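Side-chain contacts in type IV pilus assembly protein PilF (Thermus thermophilus HB8, PDB 5OIU), which binds ATP as an AAA+ family motor ATPase and probably powers the assembly of type IV pili: residues Ile72-Lys75 with Arg76-Gln79; Thr245-Ala248 with Ala249-Ile252; Arg280-Glu283 with His284-Val287; Val337-Glu340 with Ile341-Ala344; Ile354-Ile357 with Ala358-Lys361. One frame throughout, in Å; residues are numbered along the deposited sequence.

Interaction 1: Ile72-Lys75 with Arg76-Gln79; sequences IAEK and RLPQ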
loop_
_atom_site.group_PDB
_atom_site.type_symbol
_atom_site.label_atom_id
_atom_site.label_comp_id
_atom_site.label_asym_id
_atom_site.label_seq_id
_atom_site.Cartn_x
_atom_site.Cartn_y
_atom_site.Cartn_z
ATOM N N ILE C 72 -3.105 27.903 -22.848
ATOM C CA ILE C 72 -2.460 28.374 -24.072
ATOM C C ILE C 72 -1.023 27.885 -24.162
ATOM O O ILE C 72 -0.498 27.666 -25.261
ATOM C CB ILE C 72 -2.515 29.914 -24.129
ATOM C CG1 ILE C 72 -3.949 30.400 -24.332
ATOM C CG2 ILE C 72 -1.549 30.475 -25.204
ATOM C CD1 ILE C 72 -4.068 31.854 -24.093
ATOM N N ALA C 73 -0.358 27.724 -23.018
ATOM C CA ALA C 73 1.068 27.419 -23.020
ATOM C C ALA C 73 1.353 25.975 -23.417
ATOM O O ALA C 73 2.404 25.701 -24.010
ATOM C CB ALA C 73 1.666 27.718 -21.645
ATOM N N GLU C 74 0.437 25.053 -23.109
ATOM C CA GLU C 74 0.594 23.638 -23.436
ATOM C C GLU C 74 0.179 23.389 -24.883
ATOM O O GLU C 74 -0.999 23.517 -25.240
ATOM C CB GLU C 74 -0.232 22.776 -22.485
ATOM C CG GLU C 74 -0.254 21.310 -22.875
ATOM C CD GLU C 74 1.121 20.671 -22.768
ATOM O OE1 GLU C 74 1.554 20.407 -21.630
ATOM O OE2 GLU C 74 1.774 20.446 -23.811
ATOM N N LYS C 75 1.138 23.022 -25.723
ATOM C CA LYS C 75 0.845 22.713 -27.109
ATOM C C LYS C 75 1.222 21.289 -27.480
ATOM O O LYS C 75 0.952 20.865 -28.606
ATOM C CB LYS C 75 1.552 23.709 -28.041
ATOM C CG LYS C 75 1.119 25.141 -27.834
ATOM C CD LYS C 75 1.763 26.076 -28.848
ATOM C CE LYS C 75 1.020 27.413 -28.949
ATOM N NZ LYS C 75 0.803 28.061 -27.608
ATOM N N ARG C 76 1.816 20.532 -26.569
ATOM C CA ARG C 76 2.294 19.202 -26.896
ATOM C C ARG C 76 1.341 18.099 -26.462
ATOM O O ARG C 76 1.491 16.960 -26.918
ATOM C CB ARG C 76 3.676 18.985 -26.279
ATOM C CG ARG C 76 4.728 19.948 -26.828
ATOM C CD ARG C 76 6.087 19.717 -26.170
ATOM N NE ARG C 76 5.959 19.744 -24.717
ATOM C CZ ARG C 76 6.725 19.063 -23.873
ATOM N NH1 ARG C 76 7.706 18.286 -24.328
ATOM N NH2 ARG C 76 6.499 19.161 -22.566
ATOM N N LEU C 77 0.344 18.409 -25.635
ATOM C CA LEU C 77 -0.648 17.435 -25.215
ATOM C C LEU C 77 -2.043 17.862 -25.667
ATOM O O LEU C 77 -2.291 19.055 -25.877
ATOM C CB LEU C 77 -0.633 17.273 -23.690
ATOM C CG LEU C 77 0.566 16.558 -23.065
ATOM C CD1 LEU C 77 0.450 16.599 -21.534
ATOM C CD2 LEU C 77 0.701 15.122 -23.583
ATOM N N PRO C 78 -2.975 16.921 -25.829
ATOM C CA PRO C 78 -4.348 17.299 -26.193
ATOM C C PRO C 78 -5.180 17.649 -24.973
ATOM O O PRO C 78 -5.069 17.022 -23.921
ATOM C CB PRO C 78 -4.884 16.034 -26.878
ATOM C CG PRO C 78 -4.151 14.922 -26.215
ATOM C CD PRO C 78 -2.783 15.459 -25.823
ATOM N N GLN C 79 -6.042 18.656 -25.117
ATOM C CA GLN C 79 -6.892 19.120 -24.025
ATOM C C GLN C 79 -8.349 19.165 -24.479
ATOM O O GLN C 79 -8.648 19.072 -25.671
ATOM C CB GLN C 79 -6.421 20.494 -23.525
ATOM C CG GLN C 79 -4.907 20.674 -23.650
ATOM C CD GLN C 79 -4.452 22.122 -23.543
ATOM O OE1 GLN C 79 -4.880 22.858 -22.659
ATOM N NE2 GLN C 79 -3.569 22.532 -24.455
#

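Interaction 2: Thr245-Ala248 with Ala249-Ile252; sequences TNDA and AQAI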
loop_
_atom_site.group_PDB
_atom_site.type_symbol
_atom_site.label_atom_id
_atom_site.label_comp_id
_atom_site.label_asym_id
_atom_site.label_seq_id
_atom_site.Cartn_x
_atom_site.Cartn_y
_atom_site.Cartn_z
ATOM N N THR C 245 -15.160 9.450 -12.564
ATOM C CA THR C 245 -14.641 8.091 -12.599
ATOM C C THR C 245 -15.393 7.361 -13.697
ATOM O O THR C 245 -16.445 7.812 -14.149
ATOM C CB THR C 245 -14.840 7.330 -11.275
ATOM O OG1 THR C 245 -16.238 7.067 -11.084
ATOM C CG2 THR C 245 -14.296 8.123 -10.094
ATOM N N ASN C 246 -14.879 6.214 -14.118
ATOM C CA ASN C 246 -15.536 5.506 -15.202
ATOM C C ASN C 246 -16.392 4.344 -14.711
ATOM O O ASN C 246 -16.839 3.517 -15.511
ATOM C CB ASN C 246 -14.497 5.063 -16.233
ATOM C CG ASN C 246 -14.350 6.089 -17.353
ATOM O OD1 ASN C 246 -13.993 7.245 -17.094
ATOM N ND2 ASN C 246 -14.672 5.692 -18.594
ATOM N N ASP C 247 -16.706 4.316 -13.426
ATOM C CA ASP C 247 -17.293 3.137 -12.816
ATOM C C ASP C 247 -17.765 3.532 -11.425
ATOM O O ASP C 247 -17.147 4.381 -10.779
ATOM C CB ASP C 247 -16.241 2.021 -12.776
ATOM C CG ASP C 247 -16.626 0.868 -11.892
ATOM O OD1 ASP C 247 -17.494 0.064 -12.294
ATOM O OD2 ASP C 247 -16.033 0.763 -10.799
ATOM N N ALA C 248 -18.871 2.938 -10.980
ATOM C CA ALA C 248 -19.464 3.362 -9.716
ATOM C C ALA C 248 -18.565 3.018 -8.535
ATOM O O ALA C 248 -18.231 3.888 -7.723
ATOM C CB ALA C 248 -20.833 2.726 -9.539
ATOM N N ALA C 249 -18.175 1.748 -8.419
ATOM C CA ALA C 249 -17.311 1.335 -7.324
ATOM C C ALA C 249 -16.060 2.198 -7.273
ATOM O O ALA C 249 -15.587 2.569 -6.192
ATOM C CB ALA C 249 -16.947 -0.141 -7.482
ATOM N N GLN C 250 -15.545 2.571 -8.446
ATOM C CA GLN C 250 -14.346 3.394 -8.522
ATOM C C GLN C 250 -14.500 4.703 -7.747
ATOM O O GLN C 250 -13.518 5.242 -7.226
ATOM C CB GLN C 250 -14.022 3.659 -9.996
ATOM C CG GLN C 250 -12.543 3.782 -10.339
ATOM C CD GLN C 250 -11.798 2.465 -10.233
ATOM O OE1 GLN C 250 -12.154 1.486 -10.903
ATOM N NE2 GLN C 250 -10.746 2.432 -9.392
ATOM N N ALA C 251 -15.721 5.226 -7.649
ATOM C CA ALA C 251 -15.907 6.478 -6.923
ATOM C C ALA C 251 -15.461 6.357 -5.466
ATOM O O ALA C 251 -14.882 7.295 -4.910
ATOM C CB ALA C 251 -17.366 6.912 -7.013
ATOM N N ILE C 252 -15.726 5.211 -4.833
ATOM C CA ILE C 252 -15.279 4.987 -3.461
ATOM C C ILE C 252 -13.763 5.087 -3.385
ATOM O O ILE C 252 -13.206 5.777 -2.525
ATOM C CB ILE C 252 -15.766 3.614 -2.955
ATOM C CG1 ILE C 252 -17.286 3.545 -2.925
ATOM C CG2 ILE C 252 -15.182 3.300 -1.586
ATOM C CD1 ILE C 252 -17.803 2.162 -2.791
#

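Interaction 3: Arg280-Glu283 with His284-Val287; sequences RVCE and HCKV. With ZN (zinc ion), chain S.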
loop_
_atom_site.group_PDB
_atom_site.type_symbol
_atom_site.label_atom_id
_atom_site.label_comp_id
_atom_site.label_asym_id
_atom_site.label_seq_id
_atom_site.Cartn_x
_atom_site.Cartn_y
_atom_site.Cartn_z
ATOM N N ARG C 280 -29.504 6.643 -29.883
ATOM C CA ARG C 280 -30.838 6.079 -29.891
ATOM C C ARG C 280 -31.244 5.709 -31.314
ATOM O O ARG C 280 -31.165 6.545 -32.221
ATOM C CB ARG C 280 -31.799 7.100 -29.299
ATOM C CG ARG C 280 -33.174 6.594 -29.084
ATOM C CD ARG C 280 -33.925 7.574 -28.234
ATOM N NE ARG C 280 -35.169 6.983 -27.766
ATOM C CZ ARG C 280 -35.967 7.552 -26.875
ATOM N NH1 ARG C 280 -35.642 8.737 -26.359
ATOM N NH2 ARG C 280 -37.080 6.931 -26.508
ATOM N N VAL C 281 -31.683 4.462 -31.508
ATOM C CA VAL C 281 -32.034 3.999 -32.848
ATOM C C VAL C 281 -33.193 4.818 -33.403
ATOM O O VAL C 281 -34.209 5.023 -32.724
ATOM C CB VAL C 281 -32.393 2.504 -32.815
ATOM C CG1 VAL C 281 -32.955 2.071 -34.158
ATOM C CG2 VAL C 281 -31.178 1.656 -32.441
ATOM N N CYS C 282 -33.051 5.278 -34.649
ATOM C CA CYS C 282 -34.150 5.951 -35.335
ATOM C C CYS C 282 -35.400 5.077 -35.372
ATOM O O CYS C 282 -35.333 3.860 -35.561
ATOM C CB CYS C 282 -33.744 6.326 -36.761
ATOM S SG CYS C 282 -35.127 6.954 -37.798
ATOM N N GLU C 283 -36.554 5.706 -35.191
ATOM C CA GLU C 283 -37.786 4.942 -35.060
ATOM C C GLU C 283 -38.373 4.522 -36.395
ATOM O O GLU C 283 -39.198 3.605 -36.422
ATOM C CB GLU C 283 -38.829 5.749 -34.293
ATOM C CG GLU C 283 -38.533 5.870 -32.829
ATOM C CD GLU C 283 -38.740 4.564 -32.084
ATOM O OE1 GLU C 283 -39.002 3.519 -32.731
ATOM O OE2 GLU C 283 -38.648 4.593 -30.836
ATOM N N HIS C 284 -37.959 5.159 -37.491
ATOM C CA HIS C 284 -38.614 4.989 -38.781
ATOM C C HIS C 284 -37.880 4.045 -39.726
ATOM O O HIS C 284 -38.484 3.581 -40.698
ATOM C CB HIS C 284 -38.798 6.356 -39.456
ATOM C CG HIS C 284 -39.581 7.334 -38.632
ATOM N ND1 HIS C 284 -39.227 8.663 -38.514
ATOM C CD2 HIS C 284 -40.693 7.170 -37.873
ATOM C CE1 HIS C 284 -40.086 9.275 -37.718
ATOM N NE2 HIS C 284 -40.984 8.392 -37.314
ATOM N N CYS C 285 -36.600 3.756 -39.484
ATOM C CA CYS C 285 -35.910 2.702 -40.216
ATOM C C CYS C 285 -35.463 1.576 -39.296
ATOM O O CYS C 285 -34.557 0.816 -39.646
ATOM C CB CYS C 285 -34.712 3.261 -40.974
ATOM S SG CYS C 285 -33.545 4.080 -39.921
ATOM N N LYS C 286 -36.073 1.455 -38.125
ATOM C CA LYS C 286 -35.681 0.411 -37.199
ATOM C C LYS C 286 -36.029 -0.953 -37.782
ATOM O O LYS C 286 -37.007 -1.112 -38.509
ATOM C CB LYS C 286 -36.359 0.610 -35.839
ATOM C CG LYS C 286 -35.858 -0.341 -34.769
ATOM C CD LYS C 286 -36.704 -0.312 -33.500
ATOM C CE LYS C 286 -36.502 0.956 -32.700
ATOM N NZ LYS C 286 -37.067 0.787 -31.322
ATOM N N VAL C 287 -35.215 -1.953 -37.450
ATOM C CA VAL C 287 -35.346 -3.267 -38.060
ATOM C C VAL C 287 -34.751 -4.296 -37.105
ATOM O O VAL C 287 -33.908 -3.968 -36.266
ATOM C CB VAL C 287 -34.666 -3.276 -39.448
ATOM C CG1 VAL C 287 -33.163 -3.279 -39.313
ATOM C CG2 VAL C 287 -35.087 -4.474 -40.183
HETATM ZN ZN ZN S . -33.883 6.492 -39.850
#

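Interaction 4: Val337-Glu340 with Ile341-Ala344; sequences VDDE and IRHA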
loop_
_atom_site.group_PDB
_atom_site.type_symbol
_atom_site.label_atom_id
_atom_site.label_comp_id
_atom_site.label_asym_id
_atom_site.label_seq_id
_atom_site.Cartn_x
_atom_site.Cartn_y
_atom_site.Cartn_z
ATOM N N VAL C 337 -25.402 1.554 -1.201
ATOM C CA VAL C 337 -24.503 1.141 -0.130
ATOM C C VAL C 337 -25.301 0.479 0.992
ATOM O O VAL C 337 -26.262 1.059 1.511
ATOM C CB VAL C 337 -23.716 2.354 0.391
ATOM C CG1 VAL C 337 -22.874 1.978 1.607
ATOM C CG2 VAL C 337 -22.856 2.926 -0.722
ATOM N N ASP C 338 -24.896 -0.731 1.385
ATOM C CA ASP C 338 -25.475 -1.426 2.533
ATOM C C ASP C 338 -24.379 -1.750 3.541
ATOM O O ASP C 338 -23.251 -1.258 3.440
ATOM C CB ASP C 338 -26.220 -2.692 2.122
ATOM C CG ASP C 338 -25.381 -3.591 1.235
ATOM O OD1 ASP C 338 -24.222 -3.910 1.616
ATOM O OD2 ASP C 338 -25.889 -3.965 0.153
ATOM N N ASP C 339 -24.725 -2.571 4.535
ATOM C CA ASP C 339 -23.771 -2.899 5.589
ATOM C C ASP C 339 -22.544 -3.581 5.009
ATOM O O ASP C 339 -21.408 -3.304 5.422
ATOM C CB ASP C 339 -24.417 -3.798 6.639
ATOM C CG ASP C 339 -25.856 -3.448 6.898
ATOM O OD1 ASP C 339 -26.088 -2.444 7.612
ATOM O OD2 ASP C 339 -26.744 -4.165 6.377
ATOM N N GLU C 340 -22.755 -4.464 4.032
ATOM C CA GLU C 340 -21.647 -5.245 3.499
ATOM C C GLU C 340 -20.647 -4.349 2.781
ATOM O O GLU C 340 -19.432 -4.456 3.004
ATOM C CB GLU C 340 -22.174 -6.332 2.573
ATOM C CG GLU C 340 -21.345 -7.581 2.645
ATOM C CD GLU C 340 -21.810 -8.620 1.660
ATOM O OE1 GLU C 340 -23.001 -8.558 1.267
ATOM O OE2 GLU C 340 -20.986 -9.483 1.278
ATOM N N ILE C 341 -21.146 -3.448 1.922
ATOM C CA ILE C 341 -20.271 -2.497 1.241
ATOM C C ILE C 341 -19.574 -1.595 2.252
ATOM O O ILE C 341 -18.355 -1.382 2.184
ATOM C CB ILE C 341 -21.070 -1.679 0.215
ATOM C CG1 ILE C 341 -21.454 -2.563 -0.962
ATOM C CG2 ILE C 341 -20.262 -0.488 -0.246
ATOM C CD1 ILE C 341 -22.792 -2.203 -1.559
ATOM N N ARG C 342 -20.342 -1.046 3.203
ATOM C CA ARG C 342 -19.753 -0.260 4.285
ATOM C C ARG C 342 -18.622 -1.033 4.932
ATOM O O ARG C 342 -17.509 -0.524 5.092
ATOM C CB ARG C 342 -20.825 0.111 5.321
ATOM C CG ARG C 342 -21.519 1.433 5.037
ATOM C CD ARG C 342 -22.515 1.814 6.096
ATOM N NE ARG C 342 -23.817 2.137 5.513
ATOM C CZ ARG C 342 -24.856 1.302 5.501
ATOM N NH1 ARG C 342 -24.748 0.101 6.048
ATOM N NH2 ARG C 342 -26.006 1.669 4.951
ATOM N N HIS C 343 -18.892 -2.296 5.259
ATOM C CA HIS C 343 -17.871 -3.181 5.806
ATOM C C HIS C 343 -16.677 -3.315 4.850
ATOM O O HIS C 343 -15.516 -3.309 5.286
ATOM C CB HIS C 343 -18.541 -4.528 6.127
ATOM C CG HIS C 343 -17.626 -5.564 6.696
ATOM N ND1 HIS C 343 -16.434 -5.255 7.320
ATOM C CD2 HIS C 343 -17.736 -6.914 6.736
ATOM C CE1 HIS C 343 -15.846 -6.371 7.714
ATOM N NE2 HIS C 343 -16.618 -7.390 7.375
ATOM N N ALA C 344 -16.931 -3.381 3.537
ATOM C CA ALA C 344 -15.816 -3.537 2.599
ATOM C C ALA C 344 -14.981 -2.265 2.501
ATOM O O ALA C 344 -13.758 -2.339 2.332
ATOM C CB ALA C 344 -16.321 -3.948 1.218
#

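Interaction 5: Ile354-Ile357 with Ala358-Lys361; sequences IKEI and ARRK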
loop_
_atom_site.group_PDB
_atom_site.type_symbol
_atom_site.label_atom_id
_atom_site.label_comp_id
_atom_site.label_asym_id
_atom_site.label_seq_id
_atom_site.Cartn_x
_atom_site.Cartn_y
_atom_site.Cartn_z
ATOM N N ILE C 354 -15.420 -4.420 -4.239
ATOM C CA ILE C 354 -16.692 -3.755 -3.972
ATOM C C ILE C 354 -17.664 -4.014 -5.106
ATOM O O ILE C 354 -18.840 -4.325 -4.877
ATOM C CB ILE C 354 -16.477 -2.250 -3.751
ATOM C CG1 ILE C 354 -15.644 -2.015 -2.489
ATOM C CG2 ILE C 354 -17.819 -1.545 -3.683
ATOM C CD1 ILE C 354 -15.059 -0.632 -2.407
ATOM N N LYS C 355 -17.168 -3.941 -6.346
ATOM C CA LYS C 355 -18.016 -4.128 -7.517
ATOM C C LYS C 355 -18.634 -5.519 -7.542
ATOM O O LYS C 355 -19.816 -5.668 -7.864
ATOM C CB LYS C 355 -17.221 -3.877 -8.804
ATOM C CG LYS C 355 -18.112 -3.533 -10.028
ATOM C CD LYS C 355 -17.503 -3.999 -11.334
ATOM C CE LYS C 355 -18.056 -3.239 -12.545
ATOM N NZ LYS C 355 -17.016 -2.351 -13.177
ATOM N N GLU C 356 -17.855 -6.553 -7.209
ATOM C CA GLU C 356 -18.434 -7.891 -7.202
ATOM C C GLU C 356 -19.360 -8.094 -6.003
ATOM O O GLU C 356 -20.383 -8.781 -6.129
ATOM C CB GLU C 356 -17.326 -8.941 -7.248
ATOM C CG GLU C 356 -16.674 -9.089 -8.663
ATOM C CD GLU C 356 -17.679 -8.973 -9.842
ATOM O OE1 GLU C 356 -18.607 -9.833 -9.913
ATOM O OE2 GLU C 356 -17.539 -8.041 -10.696
ATOM N N ILE C 357 -19.045 -7.489 -4.850
ATOM C CA ILE C 357 -20.001 -7.503 -3.740
ATOM C C ILE C 357 -21.303 -6.823 -4.151
ATOM O O ILE C 357 -22.396 -7.370 -3.958
ATOM C CB ILE C 357 -19.417 -6.834 -2.483
ATOM C CG1 ILE C 357 -18.306 -7.675 -1.856
ATOM C CG2 ILE C 357 -20.541 -6.600 -1.479
ATOM C CD1 ILE C 357 -17.229 -6.833 -1.195
ATOM N N ALA C 358 -21.209 -5.610 -4.713
ATOM C CA ALA C 358 -22.427 -4.894 -5.097
ATOM C C ALA C 358 -23.197 -5.647 -6.165
ATOM O O ALA C 358 -24.430 -5.588 -6.201
ATOM C CB ALA C 358 -22.098 -3.481 -5.591
ATOM N N ARG C 359 -22.488 -6.361 -7.042
ATOM C CA ARG C 359 -23.157 -7.118 -8.087
ATOM C C ARG C 359 -23.869 -8.328 -7.507
ATOM O O ARG C 359 -24.958 -8.695 -7.965
ATOM C CB ARG C 359 -22.146 -7.546 -9.141
ATOM C CG ARG C 359 -21.882 -6.498 -10.148
ATOM C CD ARG C 359 -22.044 -7.104 -11.477
ATOM N NE ARG C 359 -20.939 -7.998 -11.748
ATOM C CZ ARG C 359 -20.910 -8.839 -12.771
ATOM N NH1 ARG C 359 -21.935 -8.891 -13.619
ATOM N NH2 ARG C 359 -19.852 -9.618 -12.948
ATOM N N ARG C 360 -23.257 -8.963 -6.502
ATOM C CA ARG C 360 -23.865 -10.133 -5.879
ATOM C C ARG C 360 -25.188 -9.766 -5.216
ATOM O O ARG C 360 -26.219 -10.399 -5.472
ATOM C CB ARG C 360 -22.890 -10.749 -4.872
ATOM C CG ARG C 360 -23.198 -12.198 -4.523
ATOM C CD ARG C 360 -22.110 -12.822 -3.654
ATOM N NE ARG C 360 -21.450 -11.873 -2.753
ATOM C CZ ARG C 360 -22.027 -11.271 -1.707
ATOM N NH1 ARG C 360 -23.308 -11.486 -1.406
ATOM N NH2 ARG C 360 -21.313 -10.431 -0.966
ATOM N N LYS C 361 -25.185 -8.713 -4.381
ATOM C CA LYS C 361 -26.407 -8.166 -3.766
ATOM C C LYS C 361 -27.381 -7.574 -4.790
ATOM O O LYS C 361 -28.376 -6.956 -4.384
ATOM C CB LYS C 361 -26.042 -7.117 -2.713
ATOM C CG LYS C 361 -24.930 -7.582 -1.785
ATOM C CD LYS C 361 -24.883 -6.811 -0.462
ATOM C CE LYS C 361 -26.113 -7.062 0.437
ATOM N NZ LYS C 361 -26.633 -8.456 0.417
#

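Interaction 1: Ile72-Lys75 with Arg76-Gln79
Glu74 reaches forward along the chain and accepts two backbone N-H groups with a single carboxylate oxygen. Arg76 N gives OE2 the stronger bond, 2.8 Å from Arg76 N to Glu74 OE2, arriving on the anti lone pair, away from the other oxygen. Leu77 N adds a weak one at 3.1 Å to the same OE2, its N-H bent to 127°. What brings the carboxylate round to these amides is the shape of the Glu74 chain: CG lies opposite the backbone N (chi1 173°) and the chain then folds at chi2. On the same stretch Lys75 curls back, bent at its last torsion, to hydrogen-bond Ile72 O from NZ at 2.7 Å.

These residues form the irregular link between helix 57-67 and strand 79-87, and the carboxylate pins the turn at which the chain heads into the strand, an edge strand of the six-stranded antiparallel sheet within this subunit. Gln79, first residue of that strand, brings NE2 to 2.9 Å from Glu74 O, its amide plane nearly perpendicular to the Glu74 carboxylate; its OE1 accepts from Asn71 N. The guanidinium of Arg76 stays beyond salt-bridge range, NE 4.3 Å from Glu74 OE2. Around this, Leu77 CB rests 3.9 Å from Glu74 CD, while Arg76 and Leu77 also pack on Ala196 of a neighbouring subunit.

Interaction 2: Thr245-Ala248 with Ala249-Ile252
An aspartate N-cap starts helix 248-257, which follows the loop after strand 238-243 in the ATPase core. Asp247 is the cap: its OD2 accepts from Gln250 N at 3.0 Å, with an N-H...O angle of 144°. The amide meets that oxygen on its anti side and 34° out of the carboxylate plane, so it approaches from partly above the group. CG of Asp247 stands opposite the backbone N (chi1 167°), which swings the carboxylate forward over the first turn, where OD2 also lies 3.6 Å from Ala249 CB. The other oxygen, OD1, is taken by a salt bridge to Lys355, so the two ends of this buried carboxylate serve different helices.

Just upstream, Thr245 OG1 donates to Asp247 O at 2.9 Å and is also hydrogen-bonded to Thr148 OG1, tying the loop to the end of strand 143-148. Its methyl CG2 touches Ala251 CA at 3.9 Å, and its CB sits 4.0 Å from Gln250 CB. Gln250 CB comes within 3.3 Å of Asp247 O. Ala251 N bonds to Ala248 O at 2.8 Å, closing a tight first turn.

Ala248 and Ala251 both pack on Val272 of strand 269-281. The passage from strand 238-243 through the loop to helix 248-257 is a strand-loop-helix unit of the alpha/beta core of P-loop NTPases, here with an Asp N-cap.

Interaction 3: Arg280-Glu283 with His284-Val287
Cys282 turns its sulfur toward His284, lying obliquely to the ring and accepting from the backbone N-H of that residue: His284 N to Cys282 SG is 3.4 Å and nearly straight, at 165°. The same sulfur binds the zinc ion at 2.4 Å. Zinc-bound cysteine is probably thiolate-like, and an N-H pointing at SG would help to stabilise its negative charge. Cys285 closes on the metal from the other end of the turn, its SG also 2.4 Å from the zinc. The two cysteines reach it with different rotations: SG of Cys282 lies opposite its backbone N (chi1 171°), whereas SG of Cys285 sits between backbone N and carbonyl carbon (chi1 58°). CB of Cys282 packs 3.9 Å from Cys285 SG.

This CxxC turn resembles a zinc knuckle, the chain leaving strand 269-281, turning round the metal and entering strand 286-289. Cys320 also binds the metal, and Cys317, which belongs to the site too, packs on Cys285; the site ties this turn to a loop later in the chain.

On the flank away from the zinc, Lys286 comes back under the turn. Its CB is 3.4 Å from Cys282 O, and its CG meets Val281 CG1 at 3.8 Å, the two side chains crossing at about a right angle. Glu283 runs beside Lys286 in the same direction, and their charged ends form a long salt bridge, OE1 of Glu283 to NZ of Lys286 at 3.6 Å; the stronger partner of NZ is Gly377 O.

Interaction 4: Val337-Glu340 with Ile341-Ala344
The backbone stays extended through Val337 and Asp338, turns helical at Asp339 and winds into helix 339-347, with Arg342 N bonded to Asp338 O at 2.9 Å, His343 N to Asp339 O and Ala344 N to Glu340 O. Asp338 is the N-cap. Its OD1 takes Ile341 N at 3.1 Å, almost straight at 164°, plus a weak bond from Glu340 N. The chi1 of 51° tucks CG between the backbone N and carbonyl carbon of Asp338, bringing the carboxylate back over the helix start, where it crosses Ile341 at about a right angle.

This Asp N-cap stands at the point where strand 328-336 passes into the helix. Beside it Val337 packs on the first turn: its CG1 touches Ile341 CG2 at 4.0 Å and the aliphatic part of Arg342 at CG, 3.7 Å away.

Arg342 then folds back along the turn, bent at chi3, so that one face of its guanidinium lies over the Val337-Asp338 backbone; Asp338 O stands 3.2 Å above the plane. NH1 reaches Asp339 OD1 at 3.3 Å, a salt bridge whose hydrogen bond is weak, and the carboxylate and guanidinium planes are 60° apart. The Glu340 carboxylate forms a salt bridge with Arg360 through OE2, while His343 packs its CB 3.2 Å from Asp339 O before its ring leads off the helix.

Interaction 5: Ile354-Ile357 with Ala358-Lys361
The charged pair across this contact is Glu356 with Arg359, one turn apart and running alongside each other in the same direction. OE1 of Glu356 offers its syn lone pair to Arg359 NH2 at 3.3 Å and receives a weak bond from NE at 3.5 Å. The carboxylate therefore meets the NE-NH2 edge of the guanidinium, yet the two planes stand 82° apart, so this is not the flat two-pronged arrangement. Arg359 bends at chi2 and chi3 to reach back; its NH1 has a second carboxylate, Glu368.

Backbone hydrogen bonds carry helix 351-360 to its C-terminal end. Ala358 N bonds to Ile354 O at 2.7 Å, Arg359 N to Lys355 O and Arg360 N to Glu356 O. The last, Lys361 N to Ile357 O at 3.1 Å, is nearly straight at 173°, although Lys361 itself has already left helical geometry.

In the packing, Ile357 CG2 touches Arg360 NH2 at 3.9 Å, and the Arg360 guanidinium turns one face to Ile357 O while bridging to Glu340. Lys361 CG lies 3.3 Å from Ile357 O. Ile354 and Ala358 both rest on Leu335 of strand 328-336.

Overall arrangement
Along the chain the five contacts follow one another from 1 to 5. Interaction 1 stands apart beside the six-stranded antiparallel sheet, where its loop meets another subunit, its centre 28 Å from interaction 2 and 40 Å or more from the others. Interactions 2, 4 and 5, with centres 10 to 15 Å apart, knit three helices onto the ATPase core. Helix 351-360 of interaction 5 joins them, through Lys355 with Asp247 of interaction 2 and through Arg360 with Glu340 of interaction 4, so two capped helix starts lean on one helix. Interaction 3, at least 32 Å from every other centre, continues strand 269-281 of the core sheet out to the zinc site.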